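Local coordinates for interferon alpha/beta receptor 1 (Mus musculus, PDB 3WCY), which pairs with IFNAR2 to form the heterodimeric cell-surface receptor for type I interferons, whose binding activates JAK-STAT signalling, at residues Leu166-Ala178 with Tyr189-Asn201. Sequence-based numbering, arbitrary orientation.
Sequences LLPETTYCLEVKA and YSTVQCISTTVAN
The ring of Y189 lies between K177 and E175, with CB of K177 over the centre of one face, 3.8 Å from the ring centroid in a CH-pi contact, and OE1 of E175 toward the rim of the opposite face. The E175 carboxylate is turned 25° from the ring plane, and OE1 also has long, weak ion pairs with R142 and K151. This closes one end of an antiparallel strand pair in the second fibronectin type III domain, where strand 193-196 forms one edge of its sheet. K177's aliphatic part suits the aromatic face: with CG anti to the backbone N (chi1 -174°), the chain runs on along the ring, K177 CD lying 3.8 Å from Y189 CE1. Were Y189 an alanine, K177 CB would probably lose its aromatic face and the E175 side chain be freer to move. Next along, small, polar S190 stands where a backbone carbonyl might, S190 OG accepting a bond from V176 N, 3.0 Å away. Regular pairing follows, L174 with Q193 and Y172 with I195 bonding through N-H and C=O both ways. L174 and I195 face the apolar interior, packing on L109 and I116 respectively. On the other face the side chains of a non-hydrogen-bonded pair lie together, letting C173 SG and C194 SG join at 2.0 Å as a cross-strand disulfide. Beyond the strands, T197 N donates to T170 O at 3.0 Å (N-H...O 170°), and the buried hydroxyl T197 OG1 has two carbonyls within reach of its one proton, L167 O at 2.7 Å and T170 O at 3.0 Å.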
ATOM      1  N   LEU A 166       5.541  19.388  16.282  1.00106.98           N
ATOM      2  CA  LEU A 166       5.009  19.558  17.636  1.00107.28           C
ATOM      3  C   LEU A 166       5.869  20.497  18.490  1.00113.28           C
ATOM      4  O   LEU A 166       7.055  20.694  18.203  1.00113.47           O
ATOM      5  CB  LEU A 166       4.831  18.202  18.351  1.00105.99           C
ATOM      6  CG  LEU A 166       3.850  17.193  17.754  1.00109.18           C
ATOM      7  CD1 LEU A 166       4.010  15.852  18.415  1.00108.50           C
ATOM      8  CD2 LEU A 166       2.410  17.648  17.901  1.00111.39           C
ATOM      9  N   LEU A 167       5.263  21.083  19.537  1.00110.50           N
ATOM     10  CA  LEU A 167       5.956  22.000  20.436  1.00111.70           C
ATOM     11  C   LEU A 167       6.613  21.244  21.602  1.00114.27           C
ATOM     12  O   LEU A 167       5.942  20.439  22.258  1.00113.32           O
ATOM     13  CB  LEU A 167       5.010  23.101  20.958  1.00113.06           C
ATOM     14  CG  LEU A 167       4.600  24.191  19.959  1.00119.26           C
ATOM     15  CD1 LEU A 167       3.281  23.845  19.259  1.00118.74           C
ATOM     16  CD2 LEU A 167       4.467  25.534  20.651  1.00123.62           C
ATOM     17  N   PRO A 168       7.918  21.492  21.882  1.00110.13           N
ATOM     18  CA  PRO A 168       8.579  20.813  23.011  1.00109.05           C
ATOM     19  C   PRO A 168       7.948  21.138  24.365  1.00112.07           C
ATOM     20  O   PRO A 168       7.221  22.129  24.489  1.00112.43           O
ATOM     21  CB  PRO A 168      10.022  21.327  22.934  1.00112.07           C
ATOM     22  CG  PRO A 168      10.189  21.812  21.538  1.00117.17           C
ATOM     23  CD  PRO A 168       8.857  22.394  21.189  1.00112.86           C
ATOM     24  N   GLU A 169       8.204  20.279  25.374  1.00107.32           N
ATOM     25  CA  GLU A 169       7.697  20.387  26.756  1.00106.84           C
ATOM     26  C   GLU A 169       6.204  20.763  26.774  1.00107.93           C
ATOM     27  O   GLU A 169       5.798  21.581  27.601  1.00107.29           O
ATOM     28  CB  GLU A 169       8.307  21.577  27.521  1.00110.08           C
ATOM     29  CG  GLU A 169       9.766  21.358  27.900  1.00122.69           C
ATOM     30  CD  GLU A 169      10.505  22.557  28.465  1.00146.50           C
ATOM     31  OE1 GLU A 169      10.446  23.643  27.844  1.00147.17           O
ATOM     32  OE2 GLU A 169      11.194  22.394  29.498  1.00137.99           O
ATOM     33  N   THR A 170       5.444  20.147  25.873  1.00103.08           N
ATOM     34  CA  THR A 170       3.996  20.252  25.836  1.00101.97           C
ATOM     35  C   THR A 170       3.421  18.840  25.904  1.00103.94           C
ATOM     36  O   THR A 170       3.994  17.901  25.354  1.00103.37           O
ATOM     37  CB  THR A 170       3.509  20.941  24.549  1.00107.20           C
ATOM     38  OG1 THR A 170       4.412  21.996  24.197  1.00107.87           O
ATOM     39  CG2 THR A 170       2.116  21.517  24.748  1.00105.50           C
ATOM     40  N   THR A 171       2.293  18.697  26.588  1.00 98.67           N
ATOM     41  CA  THR A 171       1.689  17.392  26.831  1.00 96.45           C
ATOM     42  C   THR A 171       0.449  17.221  25.948  1.00 98.08           C
ATOM     43  O   THR A 171      -0.535  17.939  26.119  1.00 97.84           O
ATOM     44  CB  THR A 171       1.486  17.108  28.336  1.00104.11           C
ATOM     45  OG1 THR A 171       0.606  15.991  28.482  1.00102.76           O
ATOM     46  CG2 THR A 171       0.937  18.312  29.112  1.00104.27           C
ATOM     47  N   TYR A 172       0.526  16.295  24.975  1.00 93.00           N
ATOM     48  CA  TYR A 172      -0.557  16.000  24.030  1.00 91.66           C
ATOM     49  C   TYR A 172      -1.224  14.661  24.338  1.00 93.31           C
ATOM     50  O   TYR A 172      -0.553  13.737  24.800  1.00 92.46           O
ATOM     51  CB  TYR A 172      -0.039  15.957  22.585  1.00 92.13           C
ATOM     52  CG  TYR A 172       0.675  17.198  22.094  1.00 94.20           C
ATOM     53  CD1 TYR A 172      -0.002  18.174  21.368  1.00 96.53           C
ATOM     54  CD2 TYR A 172       2.054  17.342  22.250  1.00 94.89           C
ATOM     55  CE1 TYR A 172       0.662  19.291  20.859  1.00 97.96           C
ATOM     56  CE2 TYR A 172       2.729  18.451  21.746  1.00 96.54           C
ATOM     57  CZ  TYR A 172       2.029  19.426  21.054  1.00104.19           C
ATOM     58  OH  TYR A 172       2.697  20.518  20.549  1.00105.08           O
ATOM     59  N   CYS A 173      -2.530  14.540  24.030  1.00 88.77           N
ATOM     60  CA  CYS A 173      -3.284  13.302  24.231  1.00 87.61           C
ATOM     61  C   CYS A 173      -3.715  12.705  22.893  1.00 90.76           C
ATOM     62  O   CYS A 173      -4.002  13.451  21.952  1.00 90.67           O
ATOM     63  CB  CYS A 173      -4.452  13.505  25.189  1.00 88.64           C
ATOM     64  SG  CYS A 173      -3.955  14.086  26.836  1.00 93.34           S
ATOM     65  N   LEU A 174      -3.669  11.355  22.790  1.00 86.12           N
ATOM     66  CA  LEU A 174      -3.913  10.589  21.563  1.00 84.53           C
ATOM     67  C   LEU A 174      -5.095   9.618  21.597  1.00 85.94           C
ATOM     68  O   LEU A 174      -5.456   9.101  22.657  1.00 84.86           O
ATOM     69  CB  LEU A 174      -2.638   9.803  21.185  1.00 83.90           C
ATOM     70  CG  LEU A 174      -1.459  10.520  20.495  1.00 89.15           C
ATOM     71  CD1 LEU A 174      -1.819  11.042  19.151  1.00 89.84           C
ATOM     72  CD2 LEU A 174      -0.746  11.532  21.390  1.00 92.20           C
ATOM     73  N   GLU A 175      -5.650   9.338  20.400  1.00 81.67           N
ATOM     74  CA  GLU A 175      -6.767   8.425  20.156  1.00 81.61           C
ATOM     75  C   GLU A 175      -6.611   7.795  18.755  1.00 85.15           C
ATOM     76  O   GLU A 175      -6.563   8.518  17.756  1.00 84.43           O
ATOM     77  CB  GLU A 175      -8.106   9.172  20.283  1.00 84.22           C
ATOM     78  CG  GLU A 175      -9.060   8.533  21.283  1.00 96.99           C
ATOM     79  CD  GLU A 175     -10.462   9.116  21.373  1.00109.42           C
ATOM     80  OE1 GLU A 175     -10.779  10.054  20.603  1.00 97.52           O
ATOM     81  OE2 GLU A 175     -11.254   8.614  22.207  1.00 89.61           O
ATOM     82  N   VAL A 176      -6.489   6.452  18.693  1.00 81.84           N
ATOM     83  CA  VAL A 176      -6.293   5.703  17.443  1.00 81.26           C
ATOM     84  C   VAL A 176      -7.481   4.789  17.162  1.00 86.99           C
ATOM     85  O   VAL A 176      -7.856   3.973  18.006  1.00 87.33           O
ATOM     86  CB  VAL A 176      -4.944   4.924  17.416  1.00 83.80           C
ATOM     87  CG1 VAL A 176      -4.742   4.189  16.095  1.00 82.36           C
ATOM     88  CG2 VAL A 176      -3.763   5.845  17.696  1.00 83.57           C
ATOM     89  N   LYS A 177      -8.044   4.921  15.957  1.00 84.36           N
ATOM     90  CA  LYS A 177      -9.173   4.149  15.452  1.00 84.86           C
ATOM     91  C   LYS A 177      -8.681   3.165  14.371  1.00 90.56           C
ATOM     92  O   LYS A 177      -7.926   3.558  13.469  1.00 89.76           O
ATOM     93  CB  LYS A 177     -10.216   5.120  14.860  1.00 87.01           C
ATOM     94  CG  LYS A 177     -11.534   4.505  14.411  1.00 94.54           C
ATOM     95  CD  LYS A 177     -12.436   5.572  13.793  1.00106.97           C
ATOM     96  CE  LYS A 177     -13.914   5.235  13.835  1.00119.63           C
ATOM     97  NZ  LYS A 177     -14.508   5.435  15.187  1.00122.70           N
ATOM     98  N   ALA A 178      -9.110   1.892  14.462  1.00 88.05           N
ATOM     99  CA  ALA A 178      -8.779   0.889  13.449  1.00 87.37           C
ATOM    100  C   ALA A 178      -9.951   0.801  12.495  1.00 93.30           C
ATOM    101  O   ALA A 178     -11.094   0.615  12.923  1.00 93.36           O
ATOM    102  CB  ALA A 178      -8.520  -0.463  14.092  1.00 87.95           C
ATOM    103  N   TYR A 189     -12.823   4.018  19.111  1.00 91.47           N
ATOM    104  CA  TYR A 189     -11.523   4.643  19.426  1.00 88.46           C
ATOM    105  C   TYR A 189     -10.895   4.041  20.697  1.00 89.83           C
ATOM    106  O   TYR A 189     -11.616   3.641  21.619  1.00 90.18           O
ATOM    107  CB  TYR A 189     -11.669   6.160  19.615  1.00 89.10           C
ATOM    108  CG  TYR A 189     -11.481   6.991  18.367  1.00 88.94           C
ATOM    109  CD1 TYR A 189     -12.575   7.429  17.629  1.00 91.38           C
ATOM    110  CD2 TYR A 189     -10.216   7.412  17.971  1.00 88.57           C
ATOM    111  CE1 TYR A 189     -12.413   8.235  16.502  1.00 91.82           C
ATOM    112  CE2 TYR A 189     -10.040   8.224  16.850  1.00 89.30           C
ATOM    113  CZ  TYR A 189     -11.142   8.627  16.113  1.00 97.63           C
ATOM    114  OH  TYR A 189     -10.981   9.408  14.991  1.00 97.75           O
ATOM    115  N   SER A 190      -9.557   3.984  20.739  1.00 83.46           N
ATOM    116  CA  SER A 190      -8.809   3.462  21.880  1.00 82.48           C
ATOM    117  C   SER A 190      -8.954   4.379  23.106  1.00 86.30           C
ATOM    118  O   SER A 190      -9.334   5.551  22.958  1.00 86.86           O
ATOM    119  CB  SER A 190      -7.337   3.307  21.516  1.00 84.82           C
ATOM    120  OG  SER A 190      -6.810   4.508  20.977  1.00 92.61           O
ATOM    121  N   THR A 191      -8.670   3.843  24.319  1.00 81.29           N
ATOM    122  CA  THR A 191      -8.708   4.636  25.551  1.00 81.10           C
ATOM    123  C   THR A 191      -7.674   5.742  25.366  1.00 83.61           C
ATOM    124  O   THR A 191      -6.587   5.470  24.840  1.00 82.91           O
ATOM    125  CB  THR A 191      -8.413   3.760  26.788  1.00 87.68           C
ATOM    126  OG1 THR A 191      -9.438   2.778  26.941  1.00 89.84           O
ATOM    127  CG2 THR A 191      -8.329   4.563  28.062  1.00 84.48           C
ATOM    128  N   VAL A 192      -8.036   6.991  25.708  1.00 79.81           N
ATOM    129  CA  VAL A 192      -7.130   8.133  25.559  1.00 78.75           C
ATOM    130  C   VAL A 192      -5.780   7.912  26.285  1.00 80.29           C
ATOM    131  O   VAL A 192      -5.745   7.327  27.368  1.00 78.81           O
ATOM    132  CB  VAL A 192      -7.808   9.505  25.848  1.00 83.31           C
ATOM    133  CG1 VAL A 192      -8.159   9.663  27.322  1.00 84.53           C
ATOM    134  CG2 VAL A 192      -6.949  10.671  25.373  1.00 82.63           C
ATOM    135  N   GLN A 193      -4.682   8.276  25.607  1.00 76.63           N
ATOM    136  CA  GLN A 193      -3.320   8.154  26.109  1.00 76.07           C
ATOM    137  C   GLN A 193      -2.586   9.456  25.902  1.00 82.60           C
ATOM    138  O   GLN A 193      -2.559   9.976  24.782  1.00 81.04           O
ATOM    139  CB  GLN A 193      -2.584   7.015  25.417  1.00 75.75           C
ATOM    140  CG  GLN A 193      -2.660   5.721  26.180  1.00 79.77           C
ATOM    141  CD  GLN A 193      -1.908   4.658  25.442  1.00 89.91           C
ATOM    142  OE1 GLN A 193      -0.675   4.604  25.486  1.00 86.35           O
ATOM    143  NE2 GLN A 193      -2.640   3.803  24.728  1.00 72.27           N
ATOM    144  N   CYS A 194      -2.008   9.990  26.989  1.00 82.40           N
ATOM    145  CA  CYS A 194      -1.280  11.251  26.978  1.00 84.33           C
ATOM    146  C   CYS A 194       0.215  11.034  27.172  1.00 87.89           C
ATOM    147  O   CYS A 194       0.633  10.079  27.828  1.00 87.16           O
ATOM    148  CB  CYS A 194      -1.847  12.216  28.016  1.00 87.12           C
ATOM    149  SG  CYS A 194      -3.652  12.411  27.953  1.00 92.42           S
ATOM    150  N   ILE A 195       1.016  11.930  26.584  1.00 85.08           N
ATOM    151  CA  ILE A 195       2.480  11.933  26.640  1.00 85.17           C
ATOM    152  C   ILE A 195       3.001  13.379  26.519  1.00 92.58           C
ATOM    153  O   ILE A 195       2.354  14.220  25.890  1.00 92.39           O
ATOM    154  CB  ILE A 195       3.094  10.976  25.568  1.00 86.83           C
ATOM    155  CG1 ILE A 195       4.635  10.836  25.718  1.00 86.72           C
ATOM    156  CG2 ILE A 195       2.678  11.375  24.141  1.00 87.43           C
ATOM    157  CD1 ILE A 195       5.262   9.646  25.065  1.00 90.80           C
ATOM    158  N   SER A 196       4.166  13.662  27.125  1.00 91.63           N
ATOM    159  CA  SER A 196       4.783  14.976  27.038  1.00 93.02           C
ATOM    160  C   SER A 196       6.058  14.927  26.195  1.00 98.07           C
ATOM    161  O   SER A 196       6.807  13.947  26.260  1.00 95.97           O
ATOM    162  CB  SER A 196       5.065  15.534  28.428  1.00 97.84           C
ATOM    163  OG  SER A 196       4.903  16.943  28.437  1.00109.00           O
ATOM    164  N   THR A 197       6.284  15.982  25.385  1.00 97.38           N
ATOM    165  CA  THR A 197       7.469  16.136  24.530  1.00 98.42           C
ATOM    166  C   THR A 197       8.680  16.597  25.363  1.00106.50           C
ATOM    167  O   THR A 197       8.497  17.241  26.398  1.00107.48           O
ATOM    168  CB  THR A 197       7.177  17.088  23.353  1.00105.61           C
ATOM    169  OG1 THR A 197       6.505  18.254  23.829  1.00105.46           O
ATOM    170  CG2 THR A 197       6.345  16.435  22.260  1.00102.71           C
ATOM    171  N   THR A 198       9.909  16.244  24.934  1.00105.13           N
ATOM    172  CA  THR A 198      11.162  16.622  25.617  1.00107.00           C
ATOM    173  C   THR A 198      11.628  18.017  25.149  1.00114.13           C
ATOM    174  O   THR A 198      11.093  18.524  24.160  1.00113.58           O
ATOM    175  CB  THR A 198      12.262  15.571  25.361  1.00114.46           C
ATOM    176  OG1 THR A 198      12.448  15.399  23.956  1.00112.26           O
ATOM    177  CG2 THR A 198      11.985  14.238  26.028  1.00112.13           C
ATOM    178  N   VAL A 199      12.629  18.629  25.835  1.00113.46           N
ATOM    179  CA  VAL A 199      13.160  19.948  25.439  1.00115.37           C
ATOM    180  C   VAL A 199      14.059  19.800  24.215  1.00120.02           C
ATOM    181  O   VAL A 199      14.918  18.916  24.195  1.00119.41           O
ATOM    182  CB  VAL A 199      13.879  20.757  26.556  1.00121.16           C
ATOM    183  CG1 VAL A 199      13.737  22.258  26.310  1.00122.40           C
ATOM    184  CG2 VAL A 199      13.372  20.394  27.948  1.00120.75           C
ATOM    185  N   ALA A 200      13.862  20.684  23.211  1.00117.87           N
ATOM    186  CA  ALA A 200      14.589  20.730  21.935  1.00118.66           C
ATOM    187  C   ALA A 200      16.078  20.393  22.060  1.00124.87           C
ATOM    188  O   ALA A 200      16.759  20.938  22.934  1.00126.08           O
ATOM    189  CB  ALA A 200      14.403  22.088  21.270  1.00120.49           C
ATOM    190  N   ASN A 201      16.562  19.456  21.215  1.00121.21           N
ATOM    191  CA  ASN A 201      17.954  18.994  21.196  1.00122.16           C
ATOM    192  C   ASN A 201      18.920  20.116  20.822  1.00127.99           C
ATOM    193  O   ASN A 201      18.542  21.035  20.087  1.00127.52           O
ATOM    194  CB  ASN A 201      18.128  17.812  20.213  1.00122.25           C
ATOM    195  CG  ASN A 201      17.842  16.422  20.758  1.00137.79           C
ATOM    196  OD1 ASN A 201      17.492  16.216  21.929  1.00133.03           O
ATOM    197  ND2 ASN A 201      17.991  15.424  19.900  1.00123.08           N
TER